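PDB 3QFF: N5-carboxyaminoimidazole ribonucleotide synthetase from Bacillus anthracis, which catalyses the ATP-dependent carboxylation of 5-aminoimidazole ribonucleotide with bicarbonate to N5-carboxyaminoimidazole ribonucleotide, a step of purine biosynthesis. Local coordinates for residues A[7-17]-A[298-306]; A[146-155]-A[179-190]. All blocks are in the same frame, centred on the assembly; numbering follows the deposited sequence.

The two contacts lie on opposite sides of the chain's centre, their own centres about 41 Å apart and their nearest atoms about 21 Å apart, so they do not touch. Interaction 1 closes a long loop of chain: it brings the N-terminal segment and the first strand of the preATP-grasp domain against the end of helix 294-303, beside the second subunit. Interaction 2 is nested inside that loop, pairs two strands of the ATP-grasp domain and carries ADP directly, through Lys-153, Glu-188, Lys-189 and Trp-190. The first contact thus joins distant parts of the sequence, whereas the second joins neighbouring strands and builds part of the nucleotide pocket.

Interaction 1: residues A[7-17]-A[298-306]; sequences MTRIILPGKTI and HIRAICNLP
The carboxamide of Asn-304 turns its ND2 to the N-terminal segment: ND2 donates to Met-7 O at 3.0 Å, a partner lying 24° out of the amide plane, and makes a weak hydrogen bond to Arg-9 O (3.4 Å). At the other corner of the group, OD1 is bound by Ser-206 OG. Earlier in the helix, the His-298 ring, which does not touch segment 7-17, has Ile-302 CG2 4.0 Å above one face, offset toward the rim, and its two nitrogens bond to Thr-257 and Thr-80.

Asn-304 is the C' residue of a Schellman motif closing helix 294-303, and asparagine accepts the positive phi (62°) more readily than most residues. With CG anti to the backbone N (chi1 -159°), its amide reaches out to the incoming chain. One residue back, Cys-303 O receives Ile-11 N at 3.0 Å, and a water donates to both Arg-9 O and Ile-302 O.

Apolar branches fill the rest. Ile-10 CG2 meets Leu-305 CD2 at 3.9 Å, their side chains crossing at about a right angle. Ile-17, on the first strand of the preATP-grasp domain, sets CD1 3.8 Å from Ile-299 CG2 and 3.9 Å from Cys-303 SG; the small side chain of Cys-303 also touches Ile-11 CB.

Two backbone carbonyls and one carboxamide at the helix end therefore fasten a segment without regular structure, while branched aliphatic side chains seal strand 16-20 against the helix.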
# COMPACT_ATOMS: atom_id res chain seq x y z
N MET A 7 26.72 6.12 -4.64
CA MET A 7 27.14 6.71 -3.33
C MET A 7 26.71 5.81 -2.17
O MET A 7 25.87 4.93 -2.34
CB MET A 7 26.59 8.14 -3.16
CG MET A 7 26.95 8.83 -1.84
SD MET A 7 28.70 8.80 -1.38
CE MET A 7 28.70 9.79 0.12
N THR A 8 27.30 6.04 -1.01
CA THR A 8 27.07 5.21 0.16
C THR A 8 25.96 5.78 1.07
O THR A 8 25.52 5.09 1.99
CB THR A 8 28.37 5.01 0.99
OG1 THR A 8 29.51 5.54 0.29
CG2 THR A 8 28.60 3.53 1.27
N ARG A 9 25.53 7.02 0.81
CA ARG A 9 24.60 7.73 1.72
C ARG A 9 23.18 7.14 1.76
O ARG A 9 22.45 7.16 0.76
CB ARG A 9 24.54 9.21 1.37
CG ARG A 9 23.77 10.08 2.37
CD ARG A 9 24.21 11.53 2.19
NE ARG A 9 23.45 12.46 3.01
CZ ARG A 9 23.73 13.75 3.13
NH1 ARG A 9 24.75 14.29 2.48
NH2 ARG A 9 22.97 14.50 3.91
N ILE A 10 22.80 6.63 2.93
CA ILE A 10 21.51 5.98 3.14
C ILE A 10 20.68 6.78 4.12
O ILE A 10 21.18 7.23 5.15
CB ILE A 10 21.69 4.53 3.67
CG1 ILE A 10 22.42 3.66 2.64
CG2 ILE A 10 20.33 3.91 4.07
CD1 ILE A 10 22.92 2.31 3.20
N ILE A 11 19.40 6.98 3.79
CA ILE A 11 18.44 7.63 4.68
C ILE A 11 17.54 6.57 5.31
O ILE A 11 16.66 6.01 4.66
CB ILE A 11 17.58 8.69 3.94
CG1 ILE A 11 18.45 9.66 3.11
CG2 ILE A 11 16.64 9.42 4.90
CD1 ILE A 11 19.47 10.53 3.96
N LEU A 12 17.79 6.29 6.59
CA LEU A 12 17.13 5.19 7.30
C LEU A 12 15.69 5.47 7.70
O LEU A 12 15.33 6.62 7.98
CB LEU A 12 17.94 4.80 8.55
CG LEU A 12 19.30 4.15 8.31
CD1 LEU A 12 20.09 3.98 9.62
CD2 LEU A 12 19.15 2.82 7.55
N PRO A 13 14.87 4.41 7.76
CA PRO A 13 13.54 4.51 8.37
C PRO A 13 13.60 5.27 9.68
O PRO A 13 14.54 5.09 10.45
CB PRO A 13 13.18 3.06 8.62
CG PRO A 13 13.81 2.34 7.42
CD PRO A 13 15.12 3.07 7.20
N GLY A 14 12.63 6.16 9.90
CA GLY A 14 12.60 6.97 11.11
C GLY A 14 12.96 8.42 10.81
O GLY A 14 12.56 9.32 11.54
N LYS A 15 13.70 8.64 9.73
CA LYS A 15 14.03 10.00 9.30
C LYS A 15 12.84 10.64 8.60
O LYS A 15 11.87 9.96 8.27
CB LYS A 15 15.25 10.00 8.37
CG LYS A 15 16.54 9.44 8.97
CD LYS A 15 17.14 10.37 10.04
CE LYS A 15 18.61 10.01 10.29
NZ LYS A 15 18.72 8.58 10.72
N THR A 16 12.95 11.94 8.33
CA THR A 16 11.90 12.72 7.69
C THR A 16 12.19 12.93 6.21
O THR A 16 13.27 13.43 5.82
CB THR A 16 11.73 14.11 8.37
OG1 THR A 16 11.48 13.94 9.77
CG2 THR A 16 10.59 14.92 7.74
N ILE A 17 11.22 12.56 5.39
CA ILE A 17 11.24 12.91 3.99
C ILE A 17 10.36 14.13 3.76
O ILE A 17 9.16 14.15 4.10
CB ILE A 17 10.76 11.73 3.10
CG1 ILE A 17 11.65 10.50 3.35
CG2 ILE A 17 10.75 12.16 1.63
CD1 ILE A 17 11.11 9.20 2.73
N HIS A 298 10.27 4.96 -5.67
CA HIS A 298 10.82 6.31 -5.61
C HIS A 298 11.43 6.59 -4.23
O HIS A 298 12.54 7.16 -4.14
CB HIS A 298 9.74 7.35 -5.94
CG HIS A 298 10.25 8.76 -5.95
ND1 HIS A 298 10.90 9.31 -7.03
CD2 HIS A 298 10.20 9.73 -5.01
CE1 HIS A 298 11.24 10.56 -6.75
NE2 HIS A 298 10.84 10.84 -5.52
N ILE A 299 10.72 6.20 -3.18
CA ILE A 299 11.24 6.36 -1.81
C ILE A 299 12.56 5.60 -1.62
O ILE A 299 13.55 6.17 -1.13
CB ILE A 299 10.20 5.96 -0.73
CG1 ILE A 299 8.97 6.89 -0.76
CG2 ILE A 299 10.83 5.97 0.67
CD1 ILE A 299 9.29 8.40 -0.71
N ARG A 300 12.59 4.32 -2.02
CA ARG A 300 13.81 3.50 -1.92
C ARG A 300 14.96 4.11 -2.70
O ARG A 300 16.08 4.10 -2.22
CB ARG A 300 13.57 2.07 -2.43
CG ARG A 300 12.62 1.26 -1.57
CD ARG A 300 12.12 0.01 -2.33
NE ARG A 300 11.49 -0.94 -1.42
CZ ARG A 300 10.23 -0.87 -0.96
NH1 ARG A 300 9.43 0.13 -1.32
NH2 ARG A 300 9.77 -1.80 -0.12
N ALA A 301 14.67 4.62 -3.90
CA ALA A 301 15.68 5.21 -4.77
C ALA A 301 16.38 6.43 -4.15
O ALA A 301 17.61 6.53 -4.18
CB ALA A 301 15.07 5.59 -6.15
N ILE A 302 15.59 7.35 -3.61
CA ILE A 302 16.17 8.57 -3.05
C ILE A 302 16.84 8.33 -1.68
O ILE A 302 17.77 9.04 -1.32
CB ILE A 302 15.15 9.74 -2.97
CG1 ILE A 302 14.04 9.43 -1.96
CG2 ILE A 302 14.62 10.08 -4.39
CD1 ILE A 302 13.16 10.62 -1.62
N CYS A 303 16.34 7.34 -0.94
CA CYS A 303 16.90 6.99 0.36
C CYS A 303 18.07 6.01 0.22
O CYS A 303 18.74 5.69 1.20
CB CYS A 303 15.84 6.39 1.28
SG CYS A 303 14.53 7.53 1.80
N ASN A 304 18.30 5.54 -1.01
CA ASN A 304 19.37 4.58 -1.33
C ASN A 304 19.18 3.24 -0.60
O ASN A 304 20.13 2.66 -0.06
CB ASN A 304 20.76 5.20 -1.08
CG ASN A 304 21.87 4.48 -1.83
OD1 ASN A 304 21.63 3.81 -2.84
ND2 ASN A 304 23.11 4.61 -1.34
N LEU A 305 17.95 2.76 -0.56
CA LEU A 305 17.67 1.39 -0.12
C LEU A 305 17.70 0.48 -1.35
O LEU A 305 17.60 0.96 -2.49
CB LEU A 305 16.31 1.32 0.56
CG LEU A 305 16.00 2.37 1.63
CD1 LEU A 305 14.57 2.22 2.08
CD2 LEU A 305 16.97 2.27 2.82
N PRO A 306 17.83 -0.84 -1.14
CA PRO A 306 17.73 -1.72 -2.31
C PRO A 306 16.37 -1.53 -3.00
O PRO A 306 15.35 -1.35 -2.33
CB PRO A 306 17.81 -3.11 -1.69
CG PRO A 306 18.58 -2.91 -0.41
CD PRO A 306 18.00 -1.61 0.11
O HOH W 1 20.23 8.63 -0.10

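Interaction 2: residues A[146-155]-A[179-190]; sequences LSYPSVLKTT and LANAAECILEKW. With ADP (adenosine-5'-diphosphate), chain C.
Strands 150-154 and 185-189 run antiparallel, their axes 4.5 Å apart at closest approach and their directions 157° apart. Val-151 with Glu-188 and Lys-153 with Ile-186 are hydrogen-bonded pairs, each joined by two backbone bonds, and Leu-152 with Leu-187 is the non-hydrogen-bonded pair between them. Beyond the strands, Trp-190 N reaches Pro-149 O and Thr-155 N reaches Glu-184 O.

Lys-153 and Glu-188 project from the same face, toward ADP. Extended beyond CG, the lysine brings NZ to O2A of the alpha-phosphate (2.8 Å) and to adenine N7, while a salt bridge to Glu-188 OE1 (3.0 Å) comes in across the chain; a long side chain ending in a positively charged amine suits a site where base, phosphate and carboxylate converge. Glu-188 is shared in turn: OE2 accepts from adenine N6, and OE1 also pairs with Lys-117. The shorter of the two bonds from N6 goes to Lys-189 O (2.8 Å), so the exocyclic amine is read partly by backbone, as suits an adenine pocket. ADP C2 lies 3.4 Å above one face of the Trp-190 indole, offset toward the rim, and Val-151 CG2 presses on the ring's edge 3.6 Å from CE3.

At the far end Thr-155 OG1 donates to the anti lone pair of Glu-184 OE2 (2.6 Å), whose other oxygen meets Gln-134.

The opposite face carries Leu-152 and Leu-187, whose CB and CD1 meet; both pack on helix 136-146, with Leu-179 and Ala-180 of helix 173-182 beside them. Both strands occupy the middle of a four-stranded antiparallel sheet, flanked by 130-133 and 164-167, with helices 136-146 and 173-182 on the Leu-152 face and the nucleotide on the Lys-153 face.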
# COMPACT_ATOMS: atom_id res chain seq x y z
N LEU A 146 9.24 21.00 -42.62
CA LEU A 146 8.59 19.81 -42.06
C LEU A 146 7.29 19.43 -42.76
O LEU A 146 6.86 18.28 -42.67
CB LEU A 146 8.34 19.97 -40.55
CG LEU A 146 9.50 20.25 -39.58
CD1 LEU A 146 9.02 20.07 -38.14
CD2 LEU A 146 10.71 19.36 -39.85
N SER A 147 6.67 20.40 -43.43
CA SER A 147 5.42 20.21 -44.17
C SER A 147 4.25 19.80 -43.26
O SER A 147 4.37 19.82 -42.03
CB SER A 147 5.61 19.23 -45.34
OG SER A 147 4.47 19.22 -46.19
N TYR A 148 3.13 19.44 -43.88
CA TYR A 148 1.93 19.01 -43.16
C TYR A 148 1.80 17.49 -43.16
O TYR A 148 2.25 16.83 -44.11
CB TYR A 148 0.68 19.65 -43.77
CG TYR A 148 0.68 21.16 -43.77
CD1 TYR A 148 0.36 21.88 -42.62
CD2 TYR A 148 1.01 21.88 -44.92
CE1 TYR A 148 0.36 23.27 -42.61
CE2 TYR A 148 1.02 23.27 -44.93
CZ TYR A 148 0.69 23.96 -43.77
OH TYR A 148 0.70 25.33 -43.77
N PRO A 149 1.22 16.91 -42.09
CA PRO A 149 0.78 17.57 -40.87
C PRO A 149 1.89 17.78 -39.83
O PRO A 149 2.95 17.14 -39.91
CB PRO A 149 -0.29 16.62 -40.32
CG PRO A 149 0.09 15.29 -40.83
CD PRO A 149 0.78 15.50 -42.14
N SER A 150 1.64 18.69 -38.88
CA SER A 150 2.61 19.06 -37.85
C SER A 150 1.90 19.55 -36.60
O SER A 150 0.69 19.77 -36.61
CB SER A 150 3.55 20.15 -38.36
OG SER A 150 4.48 19.63 -39.29
N VAL A 151 2.67 19.70 -35.53
CA VAL A 151 2.14 20.18 -34.26
C VAL A 151 3.05 21.28 -33.70
O VAL A 151 4.26 21.08 -33.54
CB VAL A 151 2.00 19.04 -33.23
CG1 VAL A 151 1.25 19.53 -32.01
CG2 VAL A 151 1.29 17.84 -33.85
N LEU A 152 2.45 22.43 -33.40
CA LEU A 152 3.15 23.52 -32.74
C LEU A 152 2.81 23.49 -31.26
O LEU A 152 1.65 23.60 -30.90
CB LEU A 152 2.75 24.87 -33.34
CG LEU A 152 3.58 26.08 -32.90
CD1 LEU A 152 4.99 25.98 -33.45
CD2 LEU A 152 2.90 27.35 -33.38
N LYS A 153 3.82 23.32 -30.42
CA LYS A 153 3.62 23.31 -28.97
C LYS A 153 4.52 24.37 -28.33
O LYS A 153 5.60 24.65 -28.84
CB LYS A 153 3.96 21.94 -28.38
CG LYS A 153 3.66 20.75 -29.27
CD LYS A 153 3.84 19.43 -28.51
CE LYS A 153 3.98 18.27 -29.49
NZ LYS A 153 4.63 17.08 -28.87
N THR A 154 4.07 24.95 -27.21
CA THR A 154 4.91 25.86 -26.44
C THR A 154 6.03 25.06 -25.77
O THR A 154 5.81 23.92 -25.37
CB THR A 154 4.13 26.63 -25.36
OG1 THR A 154 3.57 25.70 -24.42
CG2 THR A 154 3.02 27.47 -25.97
N THR A 155 7.21 25.65 -25.65
CA THR A 155 8.36 24.95 -25.06
C THR A 155 8.23 24.77 -23.55
O THR A 155 8.77 23.83 -22.99
CB THR A 155 9.70 25.65 -25.37
OG1 THR A 155 9.63 27.03 -25.00
CG2 THR A 155 10.06 25.54 -26.85
N LEU A 179 -0.24 31.57 -31.69
CA LEU A 179 0.48 30.86 -30.63
C LEU A 179 1.96 31.25 -30.60
O LEU A 179 2.49 31.55 -29.53
CB LEU A 179 0.32 29.34 -30.78
CG LEU A 179 0.90 28.46 -29.68
CD1 LEU A 179 0.24 28.74 -28.32
CD2 LEU A 179 0.77 26.98 -30.06
N ALA A 180 2.61 31.24 -31.76
CA ALA A 180 4.01 31.65 -31.86
C ALA A 180 4.22 33.11 -31.43
O ALA A 180 5.33 33.53 -31.10
CB ALA A 180 4.53 31.42 -33.27
N ASN A 181 3.13 33.88 -31.41
CA ASN A 181 3.18 35.28 -30.99
C ASN A 181 3.19 35.45 -29.48
O ASN A 181 3.78 36.41 -28.96
CB ASN A 181 2.01 36.05 -31.60
CG ASN A 181 2.19 37.54 -31.52
OD1 ASN A 181 1.61 38.20 -30.66
ND2 ASN A 181 3.03 38.08 -32.40
N ALA A 182 2.55 34.53 -28.77
CA ALA A 182 2.45 34.59 -27.30
C ALA A 182 3.57 33.86 -26.56
O ALA A 182 3.86 34.18 -25.41
CB ALA A 182 1.10 34.04 -26.85
N ALA A 183 4.19 32.88 -27.22
CA ALA A 183 5.18 32.03 -26.55
C ALA A 183 6.21 31.43 -27.49
O ALA A 183 5.97 31.28 -28.69
CB ALA A 183 4.49 30.92 -25.76
N GLU A 184 7.36 31.09 -26.92
CA GLU A 184 8.36 30.28 -27.59
C GLU A 184 7.80 28.88 -27.78
O GLU A 184 7.24 28.28 -26.85
CB GLU A 184 9.64 30.21 -26.76
CG GLU A 184 10.74 29.36 -27.41
CD GLU A 184 11.94 29.15 -26.51
OE1 GLU A 184 12.99 29.79 -26.76
OE2 GLU A 184 11.83 28.36 -25.54
N CYS A 185 7.98 28.36 -28.99
CA CYS A 185 7.41 27.09 -29.40
C CYS A 185 8.41 26.14 -30.06
O CYS A 185 9.56 26.48 -30.36
CB CYS A 185 6.24 27.34 -30.36
SG CYS A 185 4.83 28.14 -29.56
N ILE A 186 7.92 24.92 -30.28
CA ILE A 186 8.59 23.94 -31.09
C ILE A 186 7.55 23.44 -32.09
O ILE A 186 6.38 23.28 -31.75
CB ILE A 186 9.15 22.79 -30.19
CG1 ILE A 186 10.07 21.86 -30.96
CG2 ILE A 186 8.03 21.98 -29.50
CD1 ILE A 186 10.57 20.70 -30.09
N LEU A 187 7.97 23.21 -33.33
CA LEU A 187 7.13 22.52 -34.30
C LEU A 187 7.68 21.13 -34.55
O LEU A 187 8.87 20.98 -34.84
CB LEU A 187 7.04 23.29 -35.62
CG LEU A 187 6.02 22.76 -36.65
CD1 LEU A 187 4.65 23.34 -36.36
CD2 LEU A 187 6.44 23.10 -38.07
N GLU A 188 6.82 20.12 -34.44
CA GLU A 188 7.20 18.72 -34.64
C GLU A 188 6.46 18.10 -35.81
O GLU A 188 5.27 18.37 -36.01
CB GLU A 188 6.86 17.90 -33.41
CG GLU A 188 7.53 18.32 -32.11
CD GLU A 188 7.11 17.43 -30.95
OE1 GLU A 188 7.35 17.82 -29.79
OE2 GLU A 188 6.52 16.35 -31.19
N LYS A 189 7.16 17.25 -36.57
CA LYS A 189 6.50 16.40 -37.57
C LYS A 189 5.46 15.52 -36.91
O LYS A 189 5.68 14.98 -35.82
CB LYS A 189 7.51 15.52 -38.30
CG LYS A 189 7.79 15.92 -39.73
CD LYS A 189 8.78 14.96 -40.38
CE LYS A 189 9.47 15.59 -41.59
NZ LYS A 189 10.90 15.21 -41.67
N TRP A 190 4.31 15.40 -37.56
CA TRP A 190 3.26 14.49 -37.12
C TRP A 190 3.76 13.06 -37.22
O TRP A 190 4.23 12.63 -38.27
CB TRP A 190 2.01 14.68 -37.97
CG TRP A 190 0.85 13.81 -37.58
CD1 TRP A 190 0.50 12.60 -38.13
CD2 TRP A 190 -0.12 14.09 -36.57
NE1 TRP A 190 -0.63 12.11 -37.51
CE2 TRP A 190 -1.03 13.00 -36.55
CE3 TRP A 190 -0.31 15.15 -35.67
CZ2 TRP A 190 -2.12 12.95 -35.66
CZ3 TRP A 190 -1.39 15.09 -34.78
CH2 TRP A 190 -2.28 14.00 -34.79
PB ADP C . 1.25 17.45 -23.21
O1B ADP C . 0.18 18.51 -23.09
O2B ADP C . 2.58 17.88 -22.62
O3B ADP C . 0.79 16.08 -22.78
PA ADP C . 2.17 16.14 -25.65
O1A ADP C . 2.21 14.88 -24.80
O2A ADP C . 3.42 16.63 -26.35
O3A ADP C . 1.53 17.37 -24.81
O5' ADP C . 1.08 15.91 -26.80
C5' ADP C . -0.30 15.75 -26.46
C4' ADP C . -0.94 14.75 -27.42
O4' ADP C . -0.80 15.23 -28.76
C3' ADP C . -0.26 13.39 -27.37
O3' ADP C . -0.95 12.50 -26.49
C2' ADP C . -0.27 12.91 -28.80
O2' ADP C . -1.41 12.08 -29.02
C1' ADP C . -0.42 14.17 -29.64
N9 ADP C . 0.88 14.50 -30.31
C8 ADP C . 1.84 15.30 -29.81
N7 ADP C . 2.90 15.39 -30.65
C5 ADP C . 2.62 14.64 -31.73
C6 ADP C . 3.30 14.29 -33.00
N6 ADP C . 4.53 14.79 -33.30
N1 ADP C . 2.65 13.46 -33.86
C2 ADP C . 1.44 12.96 -33.58
N3 ADP C . 0.76 13.23 -32.45
C4 ADP C . 1.28 14.05 -31.50